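Local structure of alpha-galactosidase 1 (Saccharomyces cerevisiae, 3LRK) at residues T455-P458 / I462-Y465; V357-G362 / M369-E374; F40-S45 / A122-S127. The protein hydrolyses terminal, non-reducing alpha-D-galactose residues from alpha-D-galactosides such as galactose oligosaccharides, galactomannans and galactolipids. The protein carries 1 engineered substitution. All coordinates share one frame; numbering follows the deposited sequence.

Contact 1: T455-P458 / I462-Y465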
loop_
_atom_site.group_PDB
_atom_site.type_symbol
_atom_site.label_atom_id
_atom_site.label_comp_id
_atom_site.label_asym_id
_atom_site.label_seq_id
_atom_site.Cartn_x
_atom_site.Cartn_y
_atom_site.Cartn_z
ATOM N N THR A 455 -36.106 7.064 -18.064
ATOM C CA THR A 455 -36.772 7.750 -16.953
ATOM C C THR A 455 -36.045 9.043 -16.654
ATOM O O THR A 455 -34.894 9.213 -17.035
ATOM C CB THR A 455 -36.760 6.935 -15.636
ATOM O OG1 THR A 455 -36.632 5.535 -15.914
ATOM C CG2 THR A 455 -38.028 7.207 -14.819
ATOM N N THR A 456 -36.723 9.940 -15.952
ATOM C CA THR A 456 -36.112 11.146 -15.422
ATOM C C THR A 456 -35.891 10.927 -13.930
ATOM O O THR A 456 -36.815 10.527 -13.215
ATOM C CB THR A 456 -37.010 12.379 -15.664
ATOM O OG1 THR A 456 -37.149 12.591 -17.074
ATOM C CG2 THR A 456 -36.416 13.637 -15.019
ATOM N N VAL A 457 -34.657 11.166 -13.481
ATOM C CA VAL A 457 -34.262 10.926 -12.085
ATOM C C VAL A 457 -33.844 12.246 -11.433
ATOM O O VAL A 457 -32.964 12.939 -11.949
ATOM C CB VAL A 457 -33.122 9.867 -11.968
ATOM C CG1 VAL A 457 -32.871 9.504 -10.512
ATOM C CG2 VAL A 457 -33.466 8.601 -12.752
ATOM N N PRO A 458 -34.485 12.601 -10.302
ATOM C CA PRO A 458 -34.168 13.845 -9.605
ATOM C C PRO A 458 -32.714 13.901 -9.129
ATOM O O PRO A 458 -32.074 12.857 -8.939
ATOM C CB PRO A 458 -35.119 13.840 -8.400
ATOM C CG PRO A 458 -36.173 12.848 -8.717
ATOM C CD PRO A 458 -35.552 11.841 -9.628
ATOM N N ILE A 462 -33.172 8.629 -7.126
ATOM C CA ILE A 462 -33.120 7.254 -7.598
ATOM C C ILE A 462 -34.391 6.827 -8.341
ATOM O O ILE A 462 -35.500 7.229 -7.984
ATOM C CB ILE A 462 -32.787 6.267 -6.402
ATOM C CG1 ILE A 462 -32.326 4.897 -6.907
ATOM C CG2 ILE A 462 -33.942 6.174 -5.376
ATOM C CD1 ILE A 462 -31.859 3.935 -5.796
ATOM N N ALA A 463 -34.204 6.041 -9.396
ATOM C CA ALA A 463 -35.272 5.204 -9.928
ATOM C C ALA A 463 -34.994 3.777 -9.469
ATOM O O ALA A 463 -33.978 3.171 -9.831
ATOM C CB ALA A 463 -35.334 5.290 -11.455
ATOM N N PHE A 464 -35.902 3.238 -8.668
ATOM C CA PHE A 464 -35.686 1.938 -8.035
ATOM C C PHE A 464 -36.775 0.957 -8.489
ATOM O O PHE A 464 -37.941 1.108 -8.120
ATOM C CB PHE A 464 -35.684 2.123 -6.511
ATOM C CG PHE A 464 -34.991 1.025 -5.748
ATOM C CD1 PHE A 464 -33.725 0.570 -6.125
ATOM C CD2 PHE A 464 -35.593 0.470 -4.624
ATOM C CE1 PHE A 464 -33.091 -0.436 -5.405
ATOM C CE2 PHE A 464 -34.958 -0.539 -3.894
ATOM C CZ PHE A 464 -33.705 -0.983 -4.288
ATOM N N TYR A 465 -36.384 -0.035 -9.289
ATOM C CA TYR A 465 -37.345 -0.948 -9.930
ATOM C C TYR A 465 -37.200 -2.418 -9.576
ATOM O O TYR A 465 -36.094 -2.913 -9.333
ATOM C CB TYR A 465 -37.243 -0.872 -11.455
ATOM C CG TYR A 465 -37.387 0.494 -12.065
ATOM C CD1 TYR A 465 -36.382 1.006 -12.880
ATOM C CD2 TYR A 465 -38.523 1.273 -11.842
ATOM C CE1 TYR A 465 -36.496 2.257 -13.468
ATOM C CE2 TYR A 465 -38.644 2.538 -12.420
ATOM C CZ TYR A 465 -37.626 3.014 -13.235
ATOM O OH TYR A 465 -37.720 4.252 -13.817
#
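The phenol of Y465 meets T455 at its edge: OG1 of T455 lies in the plane of the ring, beyond the hydroxyl, and the two faces take no part in the exchange between 455-458 and 462-465. A hydrogen bond of 2.7 Å joins T455 OG1 to Y465 OH, and either hydroxyl could be its donor. The two side chains approach from opposite directions, and the methyl CG2 of T455 also comes within 3.1 Å of Y465 OH, a tight fit that brings the phenol oxygen up against both threonine branches. The first torsion of T455, -25°, leaves OG1 close to eclipsing the backbone N, a strained setting that may be the price of this fit.

The apolar half of the contact belongs to V457. V457 CG1 is turned anti to the backbone N (chi1 -172°) and settles over the start of the other strand, 3.5 Å from I462 N, whereas V457 CG2 meets A463 CB at 4.0 Å. A463 thus packs against one valine branch, while the backbone of I462 lies by the other.

The strands run at 130° to each other, their axes 7.0 Å apart, and no backbone hydrogen bond links them; the chain passes here from one sheet of the C-terminal beta sandwich to the other. Strand 453-457 pairs with 367-371, with T455 bonded to M369, whereas 461-469 is bonded to 355-361 through A463 with L359 and Y465 with V357. N361 ND2 binds V457 O where the chain turns, and I462 rests on S281 and M282 of helix 273-285.

Contact 2: V357-G362 / M369-E374. With NAG (2-acetamido-2-deoxy-beta-D-glucopyranose), chain G.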
loop_
_atom_site.group_PDB
_atom_site.type_symbol
_atom_site.label_atom_id
_atom_site.label_comp_id
_atom_site.label_asym_id
_atom_site.label_seq_id
_atom_site.Cartn_x
_atom_site.Cartn_y
_atom_site.Cartn_z
ATOM N N VAL A 357 -33.381 -3.269 -10.082
ATOM C CA VAL A 357 -32.590 -2.329 -10.864
ATOM C C VAL A 357 -32.615 -0.971 -10.175
ATOM O O VAL A 357 -33.667 -0.523 -9.710
ATOM C CB VAL A 357 -33.108 -2.236 -12.327
ATOM C CG1 VAL A 357 -32.221 -1.324 -13.165
ATOM C CG2 VAL A 357 -33.160 -3.617 -12.954
ATOM N N ALA A 358 -31.450 -0.337 -10.079
ATOM C CA ALA A 358 -31.359 1.016 -9.530
ATOM C C ALA A 358 -30.705 1.937 -10.544
ATOM O O ALA A 358 -29.613 1.653 -11.039
ATOM C CB ALA A 358 -30.574 1.028 -8.209
ATOM N N LEU A 359 -31.391 3.020 -10.879
ATOM C CA LEU A 359 -30.768 4.100 -11.631
ATOM C C LEU A 359 -30.524 5.266 -10.676
ATOM O O LEU A 359 -31.460 5.906 -10.189
ATOM C CB LEU A 359 -31.611 4.498 -12.846
ATOM C CG LEU A 359 -31.611 3.457 -13.975
ATOM C CD1 LEU A 359 -32.694 3.755 -15.017
ATOM C CD2 LEU A 359 -30.237 3.383 -14.638
ATOM N N LEU A 360 -29.252 5.510 -10.386
ATOM C CA LEU A 360 -28.881 6.413 -9.312
ATOM C C LEU A 360 -28.264 7.691 -9.871
ATOM O O LEU A 360 -27.238 7.657 -10.557
ATOM C CB LEU A 360 -27.936 5.704 -8.327
ATOM C CG LEU A 360 -27.384 6.431 -7.095
ATOM C CD1 LEU A 360 -28.507 6.819 -6.119
ATOM C CD2 LEU A 360 -26.359 5.535 -6.409
ATOM N N ASN A 361 -28.913 8.813 -9.583
ATOM C CA ASN A 361 -28.468 10.116 -10.059
ATOM C C ASN A 361 -27.789 10.908 -8.944
ATOM O O ASN A 361 -28.436 11.660 -8.213
ATOM C CB ASN A 361 -29.649 10.906 -10.653
ATOM C CG ASN A 361 -29.238 12.264 -11.204
ATOM O OD1 ASN A 361 -28.053 12.542 -11.404
ATOM N ND2 ASN A 361 -30.220 13.123 -11.440
ATOM N N GLY A 362 -26.479 10.747 -8.828
ATOM C CA GLY A 362 -25.707 11.498 -7.840
ATOM C C GLY A 362 -25.297 12.884 -8.308
ATOM O O GLY A 362 -24.557 13.574 -7.611
ATOM N N MET A 369 -32.253 9.217 -17.404
ATOM C CA MET A 369 -31.387 8.056 -17.227
ATOM C C MET A 369 -31.995 6.865 -17.963
ATOM O O MET A 369 -33.218 6.713 -18.025
ATOM C CB MET A 369 -31.183 7.732 -15.739
ATOM C CG MET A 369 -30.395 8.790 -14.959
ATOM S SD MET A 369 -29.786 8.242 -13.342
ATOM C CE MET A 369 -28.429 7.174 -13.838
ATOM N N ASN A 370 -31.135 6.053 -18.542
ATOM C CA ASN A 370 -31.509 4.980 -19.428
ATOM C C ASN A 370 -30.713 3.685 -19.275
ATOM O O ASN A 370 -29.555 3.735 -18.994
ATOM C CB ASN A 370 -31.391 5.463 -20.874
ATOM C CG ASN A 370 -29.978 5.783 -21.289
ATOM O OD1 ASN A 370 -29.339 4.989 -21.884
ATOM N ND2 ASN A 370 -29.518 6.969 -21.006
ATOM N N THR A 371 -31.336 2.543 -19.515
ATOM C CA THR A 371 -30.632 1.274 -19.618
ATOM C C THR A 371 -31.383 0.318 -20.554
ATOM O O THR A 371 -32.432 0.672 -21.102
ATOM C CB THR A 371 -30.370 0.640 -18.219
ATOM O OG1 THR A 371 -29.516 -0.500 -18.372
ATOM C CG2 THR A 371 -31.673 0.229 -17.527
ATOM N N THR A 372 -30.821 -0.873 -20.748
ATOM C CA THR A 372 -31.387 -1.905 -21.617
ATOM C C THR A 372 -31.360 -3.225 -20.862
ATOM O O THR A 372 -30.719 -3.323 -19.817
ATOM C CB THR A 372 -30.543 -2.087 -22.904
ATOM O OG1 THR A 372 -29.238 -2.553 -22.549
ATOM C CG2 THR A 372 -30.406 -0.777 -23.693
ATOM N N LEU A 373 -32.033 -4.243 -21.400
ATOM C CA LEU A 373 -31.982 -5.595 -20.831
ATOM C C LEU A 373 -30.567 -6.172 -20.796
ATOM O O LEU A 373 -30.227 -6.932 -19.880
ATOM C CB LEU A 373 -32.908 -6.556 -21.589
ATOM C CG LEU A 373 -34.426 -6.353 -21.502
ATOM C CD1 LEU A 373 -35.134 -7.351 -22.423
ATOM C CD2 LEU A 373 -34.938 -6.480 -20.067
ATOM N N GLU A 374 -29.755 -5.820 -21.794
ATOM C CA GLU A 374 -28.365 -6.292 -21.877
ATOM C C GLU A 374 -27.540 -5.812 -20.683
ATOM O O GLU A 374 -26.770 -6.587 -20.121
ATOM C CB GLU A 374 -27.703 -5.871 -23.199
ATOM C CG GLU A 374 -28.374 -6.441 -24.456
ATOM C CD GLU A 374 -27.578 -6.201 -25.738
ATOM O OE1 GLU A 374 -26.537 -5.506 -25.690
ATOM O OE2 GLU A 374 -27.995 -6.716 -26.801
HETATM C C1 NAG G . -28.315 7.760 -20.951
HETATM C C2 NAG G . -26.804 7.515 -20.818
HETATM C C3 NAG G . -25.984 8.794 -21.041
HETATM C C4 NAG G . -26.393 9.515 -22.326
HETATM C C5 NAG G . -27.919 9.630 -22.434
HETATM C C6 NAG G . -28.330 10.150 -23.810
HETATM C C7 NAG G . -25.673 5.835 -19.464
HETATM C C8 NAG G . -25.246 5.418 -18.087
HETATM N N2 NAG G . -26.467 6.902 -19.541
HETATM O O3 NAG G . -24.610 8.481 -21.109
HETATM O O4 NAG G . -25.792 10.794 -22.362
HETATM O O5 NAG G . -28.560 8.380 -22.207
HETATM O O6 NAG G . -28.811 11.470 -23.679
HETATM O O7 NAG G . -25.289 5.204 -20.451
#
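M369 reaches across to L359, L360 and N361 with a side chain that starts out extended and then folds at its end. CG stands anti to the carbonyl carbon (chi1 -67°), and the final bend at SD (chi3 74°) turns the methyl onto the neighbouring backbone. M369 CE consequently lies 3.5 Å from L360 O, while M369 SD sits 3.8 Å from N361 CB and 4.2 Å from L359 CB. The thioether therefore spans three successive residues of strand 355-361, touching main chain and side chains alike.

L359 answers from the other strand. Its CG likewise lies beside its own backbone N, and the two methyls divide: L359 CD1 approaches T371 CG2 at 4.4 Å, and L359 CD2 comes equally near N370 O, a carbonyl that is buried here without a polar partner. Leucine and methionine side chains thus pack between two strands that exchange no hydrogen bonds.

The polar groups are held by other partners. The amide of N361 is bound outside the two segments, ND2 to V457 O and V365 O, OD1 to G363 N. T371 OG1 is hydrogen-bonded to E375 OE1. The CB of N370 points away from strand 355-361, and the side chain carries an N-linked glycan, N370 ND2 being bonded covalently to C1 of the NAG at 1.4 Å.

The strands are near-antiparallel, at 149° with axes 8.1 Å apart, and lie in different sheets of the C-terminal beta sandwich. Strand 355-361 stands between 342-349 and 461-469, with M345 of the former touching both L359 and T371, while A358 and L360 pack on helix 273-285; strand 367-371 pairs with 453-457.

Contact 3: F40-S45 / A122-S127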
loop_
_atom_site.group_PDB
_atom_site.type_symbol
_atom_site.label_atom_id
_atom_site.label_comp_id
_atom_site.label_asym_id
_atom_site.label_seq_id
_atom_site.Cartn_x
_atom_site.Cartn_y
_atom_site.Cartn_z
ATOM N N PHE A 40 -29.101 10.322 20.590
ATOM C CA PHE A 40 -28.989 10.413 22.059
ATOM C C PHE A 40 -27.569 10.361 22.656
ATOM O O PHE A 40 -27.373 10.701 23.826
ATOM C CB PHE A 40 -29.882 9.370 22.731
ATOM C CG PHE A 40 -31.342 9.567 22.452
ATOM C CD1 PHE A 40 -31.947 8.940 21.360
ATOM C CD2 PHE A 40 -32.112 10.405 23.262
ATOM C CE1 PHE A 40 -33.307 9.132 21.080
ATOM C CE2 PHE A 40 -33.471 10.603 22.998
ATOM C CZ PHE A 40 -34.068 9.966 21.900
ATOM N N ALA A 41 -26.592 9.937 21.853
ATOM C CA ALA A 41 -25.204 9.783 22.310
ATOM C C ALA A 41 -25.132 9.066 23.675
ATOM O O ALA A 41 -25.799 8.045 23.850
ATOM C CB ALA A 41 -24.474 11.133 22.319
ATOM N N CYS A 42 -24.353 9.588 24.629
ATOM C CA CYS A 42 -24.198 8.953 25.952
ATOM C C CYS A 42 -25.408 9.095 26.875
ATOM O O CYS A 42 -25.462 8.461 27.930
ATOM C CB CYS A 42 -22.946 9.466 26.687
ATOM S SG CYS A 42 -21.347 8.853 26.057
ATOM N N ASP A 43 -26.370 9.921 26.477
ATOM C CA ASP A 43 -27.556 10.178 27.290
ATOM C C ASP A 43 -28.601 9.070 27.091
ATOM O O ASP A 43 -29.612 9.259 26.398
ATOM C CB ASP A 43 -28.131 11.562 26.967
ATOM C CG ASP A 43 -29.249 11.968 27.910
ATOM O OD1 ASP A 43 -29.191 11.581 29.103
ATOM O OD2 ASP A 43 -30.188 12.668 27.457
ATOM N N VAL A 44 -28.329 7.917 27.701
ATOM C CA VAL A 44 -29.164 6.726 27.588
ATOM C C VAL A 44 -29.744 6.363 28.953
ATOM O O VAL A 44 -29.202 6.755 29.986
ATOM C CB VAL A 44 -28.371 5.500 27.025
ATOM C CG1 VAL A 44 -27.852 5.778 25.633
ATOM C CG2 VAL A 44 -27.212 5.098 27.944
ATOM N N SER A 45 -30.848 5.619 28.954
ATOM C CA SER A 45 -31.424 5.094 30.195
ATOM C C SER A 45 -32.400 3.981 29.858
ATOM O O SER A 45 -32.765 3.826 28.699
ATOM C CB SER A 45 -32.146 6.195 30.980
ATOM O OG SER A 45 -33.307 6.626 30.295
ATOM N N ALA A 122 -16.268 5.951 23.578
ATOM C CA ALA A 122 -16.534 7.041 24.524
ATOM C C ALA A 122 -15.758 6.921 25.838
ATOM O O ALA A 122 -15.965 7.713 26.761
ATOM C CB ALA A 122 -18.033 7.170 24.788
ATOM N N GLY A 123 -14.875 5.926 25.924
ATOM C CA GLY A 123 -13.947 5.787 27.051
ATOM C C GLY A 123 -14.420 4.977 28.235
ATOM O O GLY A 123 -13.849 5.078 29.323
ATOM N N TYR A 124 -15.465 4.172 28.029
ATOM C CA TYR A 124 -15.966 3.243 29.042
ATOM C C TYR A 124 -15.199 1.923 28.953
ATOM O O TYR A 124 -14.442 1.735 28.008
ATOM C CB TYR A 124 -17.473 3.035 28.832
ATOM C CG TYR A 124 -18.248 4.294 29.114
ATOM C CD1 TYR A 124 -18.241 5.363 28.206
ATOM C CD2 TYR A 124 -18.956 4.440 30.308
ATOM C CE1 TYR A 124 -18.939 6.535 28.473
ATOM C CE2 TYR A 124 -19.656 5.615 30.588
ATOM C CZ TYR A 124 -19.647 6.646 29.663
ATOM O OH TYR A 124 -20.345 7.791 29.926
ATOM N N PRO A 125 -15.361 1.018 29.948
ATOM C CA PRO A 125 -14.630 -0.255 29.934
ATOM C C PRO A 125 -14.822 -1.066 28.655
ATOM O O PRO A 125 -15.950 -1.330 28.243
ATOM C CB PRO A 125 -15.203 -1.017 31.133
ATOM C CG PRO A 125 -15.786 0.036 32.017
ATOM C CD PRO A 125 -16.200 1.167 31.156
ATOM N N GLY A 126 -13.701 -1.450 28.048
ATOM C CA GLY A 126 -13.695 -2.272 26.842
ATOM C C GLY A 126 -13.413 -3.731 27.155
ATOM O O GLY A 126 -12.982 -4.069 28.262
ATOM N N SER A 127 -13.655 -4.603 26.173
ATOM C CA SER A 127 -13.637 -6.044 26.397
ATOM C C SER A 127 -12.358 -6.782 25.983
ATOM O O SER A 127 -12.272 -7.999 26.164
ATOM C CB SER A 127 -14.826 -6.710 25.679
ATOM O OG SER A 127 -16.058 -6.215 26.161
#
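C42 SG packs on the A122 methyl and makes an oblique sulfur-aromatic contact with Y124, between two loops of the TIM-barrel domain, one following strand 32-35 and its short helix 37-40, the other following strand 109-115. C42 SG is 3.9 Å from A122 CB and 4.1 Å from Y124 CE1, with the phenol OH of Y124 equally near. C42 SG lies 5.3 Å from the centroid of the Y124 ring and 66° off its normal. A122 CB lies in the plane of the same ring at its edge, 3.8 Å from Y124 CE1, so that alanine, tyrosine and sulfur form one small apolar cluster near the surface.

What fixes the sulfur is its disulfide to C74. That cysteine also touches A122 and Y124, so the whole bridge is packed against the loop 122-127. The A122 backbone is anchored as well: A122 N is hydrogen-bonded to D73 OD2, and since D73 is a substrate-binding residue, immediately before C74, the cluster lies next to the substrate site. T120 OG1 receives the N-H of Y124.

On the cysteine side, A41 leaves the preceding helix with positive phi, and a type II' turn from F40 to D43 presents C42 to the other loop. K91 NZ binds C42 O, and the turn itself is closed by a hydrogen bond of 2.9 Å from D43 N to F40 O.

In the fold
Contacts 1 and 2 are buried neighbours in the C-terminal beta domain, their centres 8 Å apart; each takes one strand from each sheet, neighbours in turn: 355-361 beside 461-469, 367-371 beside 453-457. They bridge the sheets through side chains, contact 1 with a hydroxyl pair beside a valine, contact 2 almost wholly with leucine and methionine. Contact 3 lies on the opposite side of the chain's centre, at the surface of the catalytic barrel, its centre about 40 Å from that of contact 1 and about 43 Å from that of contact 2. No strands meet there; a disulfide sulfur packs one loop against another close to substrate-binding residues, whereas the sugar at contact 2 is an N-linked glycan.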